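Long-range contacts in sensor protein TorS (Vibrio parahaemolyticus, PDB 3O1I), which probably acts as a membrane-bound sensor histidine kinase of a two-component phosphorelay, here represented by its helical sensor domain bound to periplasmic TorT: residues E109-L114 with K217-L222; H164-L169 with K201-R206; Q74-N79 with E255-L260. All blocks are in the same frame, centred on the assembly; numbering follows the deposited sequence.

Overall arrangement
All three contacts join antiparallel helices of one helical sensor domain, and none has a hydrogen bond across it. Contacts 1 and 3 share helix 63-138 but lie on opposite sides of the chain's centre, about 54 Å apart between centres. Contacts 1 and 2 are neighbours, their centres about 11 Å apart, and their side chains touch, so helices 63-138, 142-180, 186-208 and 213-227 pack there as one cluster. Contacts 1 and 3 are largely buried; contact 2 is only partly so. Leucine and methionine carry contacts 1 and 2, close to TorT, with the second subunit also reaching contact 2. Contact 3 keeps a leucine but adds valine and a phenylalanine ring, and no other chain touches it.

Contact 1: residues E109-L114 with K217-L222; sequences EELEQL and KQMSQL
L111 and L114 pack against M219 and L222 in a buried apolar contact between the long helix 63-138 and the short helix 213-227. The local axes come within 10.0 Å and run nearly antiparallel, at 155°. L111 enters with CG anti to its backbone nitrogen (chi1 -177°), which carries CD1 across to CG of M219, 3.7 Å away. The same CD1 lies 3.8 Å from CD1 of L222, as those two leucines lie side by side, pointing opposite ways. One turn on, CD2 of L114 rests 3.8 Å from CG of M219 and also 3.8 Å from OE1 of Q218. This is side-chain packing in an antiparallel helical bundle, within the part of helix 63-138 predicted to be coiled coil. L222 also reaches the polar margin: its CD2 lies 3.5 Å from OE1 of E110, whose extended chain is roughly perpendicular to the leucine. E110 further makes a long, weak ion pair with R51 of the neighbouring TorT chain, and Q113 hydrogen-bonds N48 of that same TorT chain. L111 also touches A170 of helix 142-180, and M219 packs on V207 of helix 186-208.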
ATOM      1  N   GLU B 109       9.430   6.345   5.243  1.00 41.71           N
ATOM      2  CA  GLU B 109       8.371   7.302   5.448  1.00 42.11           C
ATOM      3  C   GLU B 109       8.658   8.530   4.591  1.00 40.42           C
ATOM      4  O   GLU B 109       7.787   9.053   3.899  1.00 39.42           O
ATOM      5  CB  GLU B 109       8.316   7.672   6.921  1.00 42.53           C
ATOM      6  CG  GLU B 109       7.071   8.367   7.337  1.00 46.81           C
ATOM      7  CD  GLU B 109       6.942   8.423   8.843  1.00 52.52           C
ATOM      8  OE1 GLU B 109       7.743   9.142   9.500  1.00 50.30           O
ATOM      9  OE2 GLU B 109       6.040   7.730   9.368  1.00 56.97           O
ATOM     10  N   GLU B 110       9.894   8.987   4.632  1.00 38.45           N
ATOM     11  CA  GLU B 110      10.253  10.152   3.848  1.00 38.45           C
ATOM     12  C   GLU B 110       9.965   9.888   2.375  1.00 36.27           C
ATOM     13  O   GLU B 110       9.325  10.693   1.697  1.00 37.27           O
ATOM     14  CB  GLU B 110      11.727  10.491   4.066  1.00 39.35           C
ATOM     15  CG  GLU B 110      12.223  11.599   3.189  1.00 44.65           C
ATOM     16  CD  GLU B 110      13.515  12.203   3.697  1.00 49.00           C
ATOM     17  OE1 GLU B 110      14.271  11.496   4.407  1.00 53.51           O
ATOM     18  OE2 GLU B 110      13.784  13.382   3.372  1.00 49.05           O
ATOM     19  N   LEU B 111      10.441   8.751   1.888  1.00 35.01           N
ATOM     20  CA  LEU B 111      10.245   8.354   0.501  1.00 32.33           C
ATOM     21  C   LEU B 111       8.765   8.322   0.136  1.00 32.62           C
ATOM     22  O   LEU B 111       8.367   8.664  -0.969  1.00 34.01           O
ATOM     23  CB  LEU B 111      10.846   6.980   0.273  1.00 27.41           C
ATOM     24  CG  LEU B 111      10.757   6.488  -1.164  1.00 28.08           C
ATOM     25  CD1 LEU B 111      11.541   7.425  -2.100  1.00 28.86           C
ATOM     26  CD2 LEU B 111      11.315   5.067  -1.221  1.00 26.91           C
ATOM     27  N   GLU B 112       7.939   7.912   1.074  1.00 33.26           N
ATOM     28  CA  GLU B 112       6.524   7.844   0.791  1.00 35.15           C
ATOM     29  C   GLU B 112       5.982   9.258   0.600  1.00 33.38           C
ATOM     30  O   GLU B 112       5.352   9.554  -0.403  1.00 34.46           O
ATOM     31  CB  GLU B 112       5.825   7.099   1.935  1.00 36.16           C
ATOM     32  CG  GLU B 112       4.368   6.829   1.715  1.00 37.33           C
ATOM     33  CD  GLU B 112       3.516   8.040   2.002  1.00 38.69           C
ATOM     34  OE1 GLU B 112       3.761   8.703   3.027  1.00 40.44           O
ATOM     35  OE2 GLU B 112       2.592   8.320   1.216  1.00 41.43           O
ATOM     36  N   GLN B 113       6.261  10.128   1.563  1.00 34.39           N
ATOM     37  CA  GLN B 113       5.841  11.532   1.535  1.00 32.35           C
ATOM     38  C   GLN B 113       6.425  12.255   0.313  1.00 33.21           C
ATOM     39  O   GLN B 113       5.761  13.093  -0.314  1.00 32.78           O
ATOM     40  CB  GLN B 113       6.294  12.230   2.829  1.00 28.88           C
ATOM     41  CG  GLN B 113       5.659  11.657   4.076  1.00 31.47           C
ATOM     42  CD  GLN B 113       6.239  12.232   5.345  1.00 34.24           C
ATOM     43  OE1 GLN B 113       7.243  12.937   5.296  1.00 37.84           O
ATOM     44  NE2 GLN B 113       5.622  11.921   6.498  1.00 30.39           N
ATOM     45  N   LEU B 114       7.668  11.928  -0.030  1.00 33.45           N
ATOM     46  CA  LEU B 114       8.285  12.547  -1.180  1.00 35.38           C
ATOM     47  C   LEU B 114       7.522  12.196  -2.448  1.00 36.31           C
ATOM     48  O   LEU B 114       7.186  13.071  -3.238  1.00 38.52           O
ATOM     49  CB  LEU B 114       9.746  12.116  -1.323  1.00 34.09           C
ATOM     50  CG  LEU B 114      10.473  12.839  -2.473  1.00 36.31           C
ATOM     51  CD1 LEU B 114      10.238  14.337  -2.368  1.00 35.91           C
ATOM     52  CD2 LEU B 114      11.958  12.548  -2.423  1.00 38.77           C
ATOM     53  N   LYS B 217      17.284  12.271  -7.722  1.00 52.65           N
ATOM     54  CA  LYS B 217      18.445  12.002  -6.886  1.00 53.38           C
ATOM     55  C   LYS B 217      18.018  11.694  -5.448  1.00 51.25           C
ATOM     56  O   LYS B 217      18.434  10.689  -4.887  1.00 52.35           O
ATOM     57  CB  LYS B 217      19.419  13.189  -6.913  1.00 56.67           C
ATOM     58  CG  LYS B 217      20.473  13.172  -5.802  1.00 63.06           C
ATOM     59  CD  LYS B 217      21.628  14.151  -6.077  1.00 66.19           C
ATOM     60  CE  LYS B 217      22.484  13.691  -7.268  1.00 68.09           C
ATOM     61  NZ  LYS B 217      23.640  14.591  -7.561  1.00 68.16           N
ATOM     62  N   GLN B 218      17.191  12.546  -4.853  1.00 48.45           N
ATOM     63  CA  GLN B 218      16.736  12.318  -3.484  1.00 47.03           C
ATOM     64  C   GLN B 218      16.124  10.926  -3.325  1.00 44.64           C
ATOM     65  O   GLN B 218      16.449  10.193  -2.389  1.00 42.96           O
ATOM     66  CB  GLN B 218      15.691  13.356  -3.080  1.00 50.12           C
ATOM     67  CG  GLN B 218      16.132  14.782  -3.162  1.00 52.93           C
ATOM     68  CD  GLN B 218      14.984  15.715  -2.912  1.00 57.17           C
ATOM     69  OE1 GLN B 218      13.941  15.616  -3.564  1.00 58.88           O
ATOM     70  NE2 GLN B 218      15.153  16.630  -1.964  1.00 60.51           N
ATOM     71  N   MET B 219      15.221  10.577  -4.236  1.00 42.77           N
ATOM     72  CA  MET B 219      14.569   9.275  -4.206  1.00 41.44           C
ATOM     73  C   MET B 219      15.624   8.184  -4.312  1.00 40.18           C
ATOM     74  O   MET B 219      15.601   7.202  -3.563  1.00 40.51           O
ATOM     75  CB  MET B 219      13.563   9.168  -5.348  1.00 40.60           C
ATOM     76  CG  MET B 219      12.173   9.690  -4.975  1.00 42.73           C
ATOM     77  SD  MET B 219      11.014   9.697  -6.368  1.00 44.80           S
ATOM     78  CE  MET B 219      10.469   8.022  -6.358  1.00 49.76           C
ATOM     79  N   SER B 220      16.560   8.363  -5.235  1.00 38.42           N
ATOM     80  CA  SER B 220      17.636   7.399  -5.396  1.00 37.63           C
ATOM     81  C   SER B 220      18.477   7.292  -4.132  1.00 38.33           C
ATOM     82  O   SER B 220      18.937   6.220  -3.775  1.00 37.89           O
ATOM     83  CB  SER B 220      18.546   7.796  -6.551  1.00 35.22           C
ATOM     84  OG  SER B 220      18.160   7.137  -7.730  1.00 37.35           O
ATOM     85  N   GLN B 221      18.691   8.412  -3.457  1.00 39.94           N
ATOM     86  CA  GLN B 221      19.489   8.399  -2.240  1.00 42.56           C
ATOM     87  C   GLN B 221      18.786   7.619  -1.137  1.00 40.59           C
ATOM     88  O   GLN B 221      19.426   6.887  -0.387  1.00 40.02           O
ATOM     89  CB  GLN B 221      19.763   9.826  -1.774  1.00 46.92           C
ATOM     90  CG  GLN B 221      21.245  10.185  -1.709  1.00 56.25           C
ATOM     91  CD  GLN B 221      21.512  11.616  -2.170  1.00 62.15           C
ATOM     92  OE1 GLN B 221      20.823  12.556  -1.751  1.00 64.75           O
ATOM     93  NE2 GLN B 221      22.513  11.789  -3.035  1.00 62.28           N
ATOM     94  N   LEU B 222      17.469   7.774  -1.045  1.00 37.54           N
ATOM     95  CA  LEU B 222      16.711   7.081  -0.025  1.00 34.54           C
ATOM     96  C   LEU B 222      16.714   5.581  -0.309  1.00 34.38           C
ATOM     97  O   LEU B 222      16.886   4.771   0.607  1.00 33.48           O
ATOM     98  CB  LEU B 222      15.280   7.630   0.028  1.00 32.20           C
ATOM     99  CG  LEU B 222      15.138   9.099   0.463  1.00 31.92           C
ATOM    100  CD1 LEU B 222      13.860   9.700  -0.079  1.00 30.31           C
ATOM    101  CD2 LEU B 222      15.183   9.188   1.984  1.00 31.23           C
TER

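Contact 2: residues H164-L169 with K201-R206; sequences HELHLL and KIMKRR
L169 and M203 come together through similar first torsions, each CG lying beside its own backbone nitrogen (chi1 -63° and -78°), and the two side chains run alongside one another with their ends turned opposite ways. CB of L169 ends up 3.7 Å from CG of M203. The methionine then bends at its last torsion, carrying CE round to 3.7 Å from the carbonyl O of L166 and 4.1 Å from CD1 of that leucine. CD1 of L166 also reaches CB of R206, 3.9 Å away.

On the other flank, CD1 of L169 meets CG2 of I202 at 3.5 Å, one side chain lying crosswise to the other. R206 folds back at its second torsion, and CG2 of I202 sits over the centre of its guanidinium, while CD1 of L169 approaches that group obliquely. E165 carries the opposite charge to R206, but its OE1 remains 5.5 Å from NH1 of R206, too far for a salt bridge.

The local axes run antiparallel at 147°, making this one helix pair of the sensor domain's bundle. Around it, M203 leans on L223 of helix 213-227 and on L111 of helix 63-138, and L166 touches M219. H164 on helix 142-180 stacks on H164 of the second subunit, while R206 on helix 186-208 packs on E180 of the neighbouring TorT chain.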
ATOM      1  N   HIS B 164       1.603   7.717  -9.665  1.00 41.95           N
ATOM      2  CA  HIS B 164       0.665   7.045  -8.777  1.00 40.61           C
ATOM      3  C   HIS B 164       1.263   5.693  -8.402  1.00 42.08           C
ATOM      4  O   HIS B 164       1.254   5.290  -7.243  1.00 42.87           O
ATOM      5  CB  HIS B 164      -0.674   6.817  -9.469  1.00 40.20           C
ATOM      6  CG  HIS B 164      -1.641   7.956  -9.329  1.00 42.70           C
ATOM      7  ND1 HIS B 164      -1.511   8.935  -8.365  1.00 42.73           N
ATOM      8  CD2 HIS B 164      -2.811   8.213  -9.965  1.00 42.88           C
ATOM      9  CE1 HIS B 164      -2.561   9.738  -8.410  1.00 42.59           C
ATOM     10  NE2 HIS B 164      -3.366   9.321  -9.371  1.00 42.19           N
ATOM     11  N   GLU B 165       1.804   5.003  -9.394  1.00 42.63           N
ATOM     12  CA  GLU B 165       2.411   3.703  -9.175  1.00 45.41           C
ATOM     13  C   GLU B 165       3.659   3.795  -8.307  1.00 45.58           C
ATOM     14  O   GLU B 165       3.882   2.975  -7.414  1.00 45.84           O
ATOM     15  CB  GLU B 165       2.762   3.054 -10.522  1.00 49.07           C
ATOM     16  CG  GLU B 165       1.579   2.356 -11.205  1.00 56.61           C
ATOM     17  CD  GLU B 165       0.956   1.250 -10.335  1.00 61.68           C
ATOM     18  OE1 GLU B 165       1.672   0.284  -9.974  1.00 63.31           O
ATOM     19  OE2 GLU B 165      -0.252   1.348 -10.013  1.00 63.03           O
ATOM     20  N   LEU B 166       4.473   4.804  -8.582  1.00 45.29           N
ATOM     21  CA  LEU B 166       5.706   5.016  -7.850  1.00 43.37           C
ATOM     22  C   LEU B 166       5.346   5.167  -6.378  1.00 42.42           C
ATOM     23  O   LEU B 166       5.996   4.600  -5.505  1.00 43.40           O
ATOM     24  CB  LEU B 166       6.392   6.274  -8.372  1.00 43.31           C
ATOM     25  CG  LEU B 166       7.861   6.472  -8.005  1.00 44.51           C
ATOM     26  CD1 LEU B 166       8.695   5.350  -8.596  1.00 43.80           C
ATOM     27  CD2 LEU B 166       8.322   7.807  -8.533  1.00 42.92           C
ATOM     28  N   HIS B 167       4.288   5.931  -6.124  1.00 40.42           N
ATOM     29  CA  HIS B 167       3.791   6.175  -4.775  1.00 36.70           C
ATOM     30  C   HIS B 167       3.319   4.855  -4.188  1.00 36.54           C
ATOM     31  O   HIS B 167       3.596   4.539  -3.035  1.00 35.81           O
ATOM     32  CB  HIS B 167       2.621   7.153  -4.824  1.00 33.15           C
ATOM     33  CG  HIS B 167       2.045   7.464  -3.483  1.00 34.30           C
ATOM     34  ND1 HIS B 167       2.824   7.571  -2.350  1.00 36.58           N
ATOM     35  CD2 HIS B 167       0.772   7.703  -3.089  1.00 33.42           C
ATOM     36  CE1 HIS B 167       2.055   7.861  -1.315  1.00 32.86           C
ATOM     37  NE2 HIS B 167       0.807   7.946  -1.736  1.00 34.72           N
ATOM     38  N   LEU B 168       2.593   4.092  -4.996  1.00 36.37           N
ATOM     39  CA  LEU B 168       2.082   2.806  -4.574  1.00 35.90           C
ATOM     40  C   LEU B 168       3.240   1.925  -4.105  1.00 35.62           C
ATOM     41  O   LEU B 168       3.175   1.330  -3.035  1.00 35.64           O
ATOM     42  CB  LEU B 168       1.345   2.138  -5.738  1.00 38.46           C
ATOM     43  CG  LEU B 168       0.595   0.822  -5.503  1.00 41.20           C
ATOM     44  CD1 LEU B 168      -0.377   0.994  -4.355  1.00 42.90           C
ATOM     45  CD2 LEU B 168      -0.148   0.415  -6.768  1.00 41.45           C
ATOM     46  N   LEU B 169       4.304   1.854  -4.895  1.00 34.04           N
ATOM     47  CA  LEU B 169       5.452   1.032  -4.539  1.00 34.70           C
ATOM     48  C   LEU B 169       6.163   1.508  -3.286  1.00 35.30           C
ATOM     49  O   LEU B 169       6.604   0.700  -2.458  1.00 35.66           O
ATOM     50  CB  LEU B 169       6.463   0.993  -5.679  1.00 36.13           C
ATOM     51  CG  LEU B 169       6.012   0.375  -6.997  1.00 36.44           C
ATOM     52  CD1 LEU B 169       7.247  -0.029  -7.787  1.00 36.94           C
ATOM     53  CD2 LEU B 169       5.135  -0.833  -6.740  1.00 36.32           C
ATOM     54  N   LYS B 201      14.307  -3.082  -6.317  1.00 38.89           N
ATOM     55  CA  LYS B 201      14.953  -3.116  -7.619  1.00 40.14           C
ATOM     56  C   LYS B 201      14.072  -2.367  -8.605  1.00 39.62           C
ATOM     57  O   LYS B 201      14.541  -1.551  -9.401  1.00 40.33           O
ATOM     58  CB  LYS B 201      15.103  -4.554  -8.111  1.00 43.36           C
ATOM     59  CG  LYS B 201      16.186  -5.358  -7.445  1.00 50.26           C
ATOM     60  CD  LYS B 201      16.387  -6.678  -8.200  1.00 57.54           C
ATOM     61  CE  LYS B 201      16.706  -6.444  -9.692  1.00 61.48           C
ATOM     62  NZ  LYS B 201      17.094  -7.693 -10.436  1.00 64.41           N
ATOM     63  N   ILE B 202      12.784  -2.662  -8.564  1.00 36.37           N
ATOM     64  CA  ILE B 202      11.864  -2.002  -9.461  1.00 34.32           C
ATOM     65  C   ILE B 202      11.878  -0.476  -9.273  1.00 36.29           C
ATOM     66  O   ILE B 202      11.984   0.271 -10.261  1.00 33.64           O
ATOM     67  CB  ILE B 202      10.449  -2.526  -9.256  1.00 28.88           C
ATOM     68  CG1 ILE B 202      10.387  -3.964  -9.731  1.00 23.71           C
ATOM     69  CG2 ILE B 202       9.455  -1.670 -10.019  1.00 29.10           C
ATOM     70  CD1 ILE B 202       9.081  -4.610  -9.456  1.00 21.05           C
ATOM     71  N   MET B 203      11.780  -0.019  -8.020  1.00 35.87           N
ATOM     72  CA  MET B 203      11.779   1.411  -7.747  1.00 36.45           C
ATOM     73  C   MET B 203      13.087   2.051  -8.159  1.00 36.19           C
ATOM     74  O   MET B 203      13.097   3.097  -8.793  1.00 33.92           O
ATOM     75  CB  MET B 203      11.535   1.687  -6.273  1.00 37.04           C
ATOM     76  CG  MET B 203      10.102   1.575  -5.844  1.00 40.48           C
ATOM     77  SD  MET B 203       9.854   2.348  -4.241  1.00 45.35           S
ATOM     78  CE  MET B 203       9.595   4.094  -4.773  1.00 44.39           C
ATOM     79  N   LYS B 204      14.195   1.435  -7.777  1.00 38.20           N
ATOM     80  CA  LYS B 204      15.482   1.983  -8.149  1.00 40.46           C
ATOM     81  C   LYS B 204      15.409   2.222  -9.646  1.00 42.06           C
ATOM     82  O   LYS B 204      15.844   3.259 -10.142  1.00 43.15           O
ATOM     83  CB  LYS B 204      16.616   1.004  -7.812  1.00 39.24           C
ATOM     84  CG  LYS B 204      17.222   1.151  -6.418  1.00 39.95           C
ATOM     85  CD  LYS B 204      18.241   0.028  -6.164  1.00 43.37           C
ATOM     86  CE  LYS B 204      19.026   0.158  -4.854  1.00 45.99           C
ATOM     87  NZ  LYS B 204      20.184   1.114  -4.928  1.00 51.13           N
ATOM     88  N   ARG B 205      14.811   1.279 -10.361  1.00 44.76           N
ATOM     89  CA  ARG B 205      14.685   1.397 -11.810  1.00 48.24           C
ATOM     90  C   ARG B 205      13.738   2.516 -12.236  1.00 48.25           C
ATOM     91  O   ARG B 205      14.154   3.436 -12.925  1.00 49.41           O
ATOM     92  CB  ARG B 205      14.204   0.076 -12.394  1.00 52.36           C
ATOM     93  CG  ARG B 205      14.630  -0.175 -13.815  1.00 57.37           C
ATOM     94  CD  ARG B 205      14.258  -1.588 -14.202  1.00 63.86           C
ATOM     95  NE  ARG B 205      14.640  -2.535 -13.157  1.00 68.52           N
ATOM     96  CZ  ARG B 205      14.475  -3.853 -13.243  1.00 71.22           C
ATOM     97  NH1 ARG B 205      13.936  -4.384 -14.334  1.00 72.26           N
ATOM     98  NH2 ARG B 205      14.849  -4.645 -12.243  1.00 72.81           N
ATOM     99  N   ARG B 206      12.473   2.433 -11.829  1.00 47.78           N
ATOM    100  CA  ARG B 206      11.470   3.441 -12.176  1.00 48.93           C
ATOM    101  C   ARG B 206      11.870   4.879 -11.875  1.00 51.17           C
ATOM    102  O   ARG B 206      11.745   5.762 -12.721  1.00 52.35           O
ATOM    103  CB  ARG B 206      10.169   3.175 -11.436  1.00 48.75           C
ATOM    104  CG  ARG B 206       9.529   1.853 -11.733  1.00 50.56           C
ATOM    105  CD  ARG B 206       9.059   1.757 -13.158  1.00 49.61           C
ATOM    106  NE  ARG B 206       8.431   0.463 -13.398  1.00 52.40           N
ATOM    107  CZ  ARG B 206       7.369   0.007 -12.739  1.00 53.77           C
ATOM    108  NH1 ARG B 206       6.797   0.745 -11.784  1.00 51.28           N
ATOM    109  NH2 ARG B 206       6.890  -1.199 -13.030  1.00 53.18           N
TER

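Contact 3: residues Q74-N79 with E255-L260; sequences QNVINN and ELFSEL
V76 and F257 make the one aromatic interaction here, a CH-pi contact. CG2 of V76 stands over the face of the phenyl ring, 4.0 Å from its centroid and only 4° off the ring normal. The other methyl, CG1, comes to CZ of F257 at 3.4 Å, so one methyl covers the middle of the ring while CG1 lies against its outer end. F257 reaches this place with its own CG beside the backbone nitrogen (chi1 -89°), its side chain set nearly square to that of V76.

The remaining packing centres on L256, which lies among N75, V76 and N79. Its CB is 4.0 Å from CG2 of V76, and these two side chains pass with opposed directions. Its methyls divide the remaining surface: CD1 lies 3.5 Å from CB of N79 and also reaches the backbone O of N75, while CD2 is 3.9 Å from CB of N75. The asparagines thus offer their CB atoms to the leucine.

No hydrogen bond joins the two segments; within 74-79, NE2 of Q74 donates to OD1 of N78, at 3.1 Å. The acceptor lies in the amide plane of Q74, but the donor sits above the carbonyl plane of N78. The bond links two side chains one turn apart on helix 63-138.

The local axes approach to 9.4 Å and run nearly antiparallel, at 159°, joining the early part of helix 63-138 to helix 231-271, the last helix of the modelled chain. F257 is further enclosed by S16, I19 and I20 of helix 5-26 and by L49 of helix 32-58, so its ring lies where four helices of the bundle meet.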
ATOM      1  N   GLN B  74      29.322 -32.051  33.979  1.00 48.14           N
ATOM      2  CA  GLN B  74      29.966 -31.169  33.013  1.00 48.27           C
ATOM      3  C   GLN B  74      28.957 -30.762  31.944  1.00 48.01           C
ATOM      4  O   GLN B  74      28.760 -29.567  31.678  1.00 48.27           O
ATOM      5  CB  GLN B  74      31.160 -31.875  32.370  1.00 48.46           C
ATOM      6  CG  GLN B  74      31.994 -30.990  31.459  1.00 51.08           C
ATOM      7  CD  GLN B  74      32.548 -29.778  32.181  1.00 53.51           C
ATOM      8  OE1 GLN B  74      33.219 -29.906  33.210  1.00 55.76           O
ATOM      9  NE2 GLN B  74      32.271 -28.591  31.647  1.00 53.18           N
ATOM     10  N   ASN B  75      28.323 -31.771  31.346  1.00 45.99           N
ATOM     11  CA  ASN B  75      27.312 -31.573  30.317  1.00 44.09           C
ATOM     12  C   ASN B  75      26.237 -30.587  30.781  1.00 43.24           C
ATOM     13  O   ASN B  75      25.845 -29.701  30.017  1.00 44.19           O
ATOM     14  CB  ASN B  75      26.688 -32.915  29.949  1.00 43.90           C
ATOM     15  CG  ASN B  75      27.593 -33.756  29.053  1.00 44.87           C
ATOM     16  OD1 ASN B  75      28.741 -33.391  28.785  1.00 48.24           O
ATOM     17  ND2 ASN B  75      27.079 -34.889  28.591  1.00 43.34           N
ATOM     18  N   VAL B  76      25.761 -30.736  32.018  1.00 41.16           N
ATOM     19  CA  VAL B  76      24.770 -29.808  32.568  1.00 39.44           C
ATOM     20  C   VAL B  76      25.367 -28.412  32.572  1.00 39.20           C
ATOM     21  O   VAL B  76      24.713 -27.447  32.195  1.00 38.36           O
ATOM     22  CB  VAL B  76      24.375 -30.146  34.035  1.00 37.91           C
ATOM     23  CG1 VAL B  76      23.859 -28.886  34.757  1.00 37.73           C
ATOM     24  CG2 VAL B  76      23.306 -31.215  34.054  1.00 36.11           C
ATOM     25  N   ILE B  77      26.614 -28.304  33.013  1.00 39.27           N
ATOM     26  CA  ILE B  77      27.265 -27.005  33.052  1.00 40.73           C
ATOM     27  C   ILE B  77      27.331 -26.417  31.646  1.00 40.32           C
ATOM     28  O   ILE B  77      26.943 -25.269  31.415  1.00 39.91           O
ATOM     29  CB  ILE B  77      28.695 -27.104  33.668  1.00 41.06           C
ATOM     30  CG1 ILE B  77      28.574 -27.457  35.161  1.00 42.64           C
ATOM     31  CG2 ILE B  77      29.447 -25.782  33.507  1.00 36.38           C
ATOM     32  CD1 ILE B  77      29.886 -27.493  35.936  1.00 41.90           C
ATOM     33  N   ASN B  78      27.800 -27.219  30.703  1.00 39.53           N
ATOM     34  CA  ASN B  78      27.928 -26.764  29.325  1.00 40.10           C
ATOM     35  C   ASN B  78      26.615 -26.237  28.767  1.00 39.71           C
ATOM     36  O   ASN B  78      26.581 -25.227  28.054  1.00 37.29           O
ATOM     37  CB  ASN B  78      28.445 -27.903  28.443  1.00 38.47           C
ATOM     38  CG  ASN B  78      29.900 -28.208  28.690  1.00 37.96           C
ATOM     39  OD1 ASN B  78      30.620 -27.416  29.307  1.00 34.89           O
ATOM     40  ND2 ASN B  78      30.354 -29.352  28.190  1.00 40.56           N
ATOM     41  N   ASN B  79      25.543 -26.948  29.087  1.00 39.92           N
ATOM     42  CA  ASN B  79      24.218 -26.579  28.649  1.00 41.85           C
ATOM     43  C   ASN B  79      23.799 -25.219  29.228  1.00 42.95           C
ATOM     44  O   ASN B  79      23.391 -24.331  28.491  1.00 45.15           O
ATOM     45  CB  ASN B  79      23.229 -27.651  29.080  1.00 43.23           C
ATOM     46  CG  ASN B  79      21.829 -27.347  28.643  1.00 44.95           C
ATOM     47  OD1 ASN B  79      21.465 -27.588  27.491  1.00 48.77           O
ATOM     48  ND2 ASN B  79      21.029 -26.798  29.553  1.00 42.79           N
ATOM     49  N   GLU B 255      16.637 -33.619  29.710  1.00 58.63           N
ATOM     50  CA  GLU B 255      17.380 -34.841  29.441  1.00 60.15           C
ATOM     51  C   GLU B 255      18.650 -34.964  30.282  1.00 58.00           C
ATOM     52  O   GLU B 255      18.905 -36.014  30.867  1.00 58.63           O
ATOM     53  CB  GLU B 255      17.749 -34.915  27.962  1.00 62.75           C
ATOM     54  CG  GLU B 255      16.553 -35.063  27.052  1.00 70.08           C
ATOM     55  CD  GLU B 255      16.931 -35.036  25.584  1.00 74.17           C
ATOM     56  OE1 GLU B 255      17.729 -35.904  25.156  1.00 75.34           O
ATOM     57  OE2 GLU B 255      16.429 -34.146  24.859  1.00 77.47           O
ATOM     58  N   LEU B 256      19.433 -33.889  30.346  1.00 54.80           N
ATOM     59  CA  LEU B 256      20.684 -33.890  31.089  1.00 50.93           C
ATOM     60  C   LEU B 256      20.521 -34.093  32.582  1.00 52.00           C
ATOM     61  O   LEU B 256      21.203 -34.938  33.169  1.00 52.48           O
ATOM     62  CB  LEU B 256      21.458 -32.595  30.837  1.00 44.87           C
ATOM     63  CG  LEU B 256      22.040 -32.425  29.435  1.00 38.61           C
ATOM     64  CD1 LEU B 256      22.832 -31.124  29.372  1.00 35.51           C
ATOM     65  CD2 LEU B 256      22.915 -33.597  29.100  1.00 31.33           C
ATOM     66  N   PHE B 257      19.646 -33.302  33.201  1.00 52.47           N
ATOM     67  CA  PHE B 257      19.404 -33.424  34.636  1.00 52.31           C
ATOM     68  C   PHE B 257      18.717 -34.744  34.912  1.00 53.05           C
ATOM     69  O   PHE B 257      18.572 -35.160  36.050  1.00 53.83           O
ATOM     70  CB  PHE B 257      18.533 -32.282  35.137  1.00 49.79           C
ATOM     71  CG  PHE B 257      19.309 -31.087  35.555  1.00 49.90           C
ATOM     72  CD1 PHE B 257      19.337 -29.948  34.764  1.00 49.99           C
ATOM     73  CD2 PHE B 257      20.040 -31.104  36.737  1.00 49.43           C
ATOM     74  CE1 PHE B 257      20.095 -28.829  35.143  1.00 51.01           C
ATOM     75  CE2 PHE B 257      20.797 -30.001  37.125  1.00 50.90           C
ATOM     76  CZ  PHE B 257      20.823 -28.856  36.321  1.00 51.19           C
ATOM     77  N   SER B 258      18.300 -35.396  33.842  1.00 54.26           N
ATOM     78  CA  SER B 258      17.636 -36.673  33.933  1.00 57.06           C
ATOM     79  C   SER B 258      18.716 -37.744  34.015  1.00 58.13           C
ATOM     80  O   SER B 258      18.569 -38.749  34.705  1.00 58.22           O
ATOM     81  CB  SER B 258      16.764 -36.864  32.693  1.00 57.15           C
ATOM     82  OG  SER B 258      16.184 -38.151  32.653  1.00 59.81           O
ATOM     83  N   GLU B 259      19.811 -37.504  33.307  1.00 59.68           N
ATOM     84  CA  GLU B 259      20.930 -38.425  33.275  1.00 61.11           C
ATOM     85  C   GLU B 259      21.716 -38.294  34.574  1.00 60.30           C
ATOM     86  O   GLU B 259      22.234 -39.280  35.108  1.00 59.51           O
ATOM     87  CB  GLU B 259      21.831 -38.099  32.084  1.00 63.92           C
ATOM     88  CG  GLU B 259      22.399 -39.318  31.403  1.00 70.06           C
ATOM     89  CD  GLU B 259      21.319 -40.138  30.737  1.00 74.94           C
ATOM     90  OE1 GLU B 259      20.301 -40.430  31.407  1.00 77.30           O
ATOM     91  OE2 GLU B 259      21.483 -40.496  29.548  1.00 77.05           O
ATOM     92  N   LEU B 260      21.796 -37.066  35.077  1.00 58.78           N
ATOM     93  CA  LEU B 260      22.510 -36.784  36.311  1.00 58.69           C
ATOM     94  C   LEU B 260      21.879 -37.528  37.483  1.00 60.41           C
ATOM     95  O   LEU B 260      22.568 -38.187  38.259  1.00 61.94           O
ATOM     96  CB  LEU B 260      22.487 -35.291  36.600  1.00 55.88           C
ATOM     97  CG  LEU B 260      23.190 -34.931  37.898  1.00 54.87           C
ATOM     98  CD1 LEU B 260      24.665 -35.138  37.724  1.00 56.38           C
ATOM     99  CD2 LEU B 260      22.909 -33.506  38.269  1.00 56.69           C
TER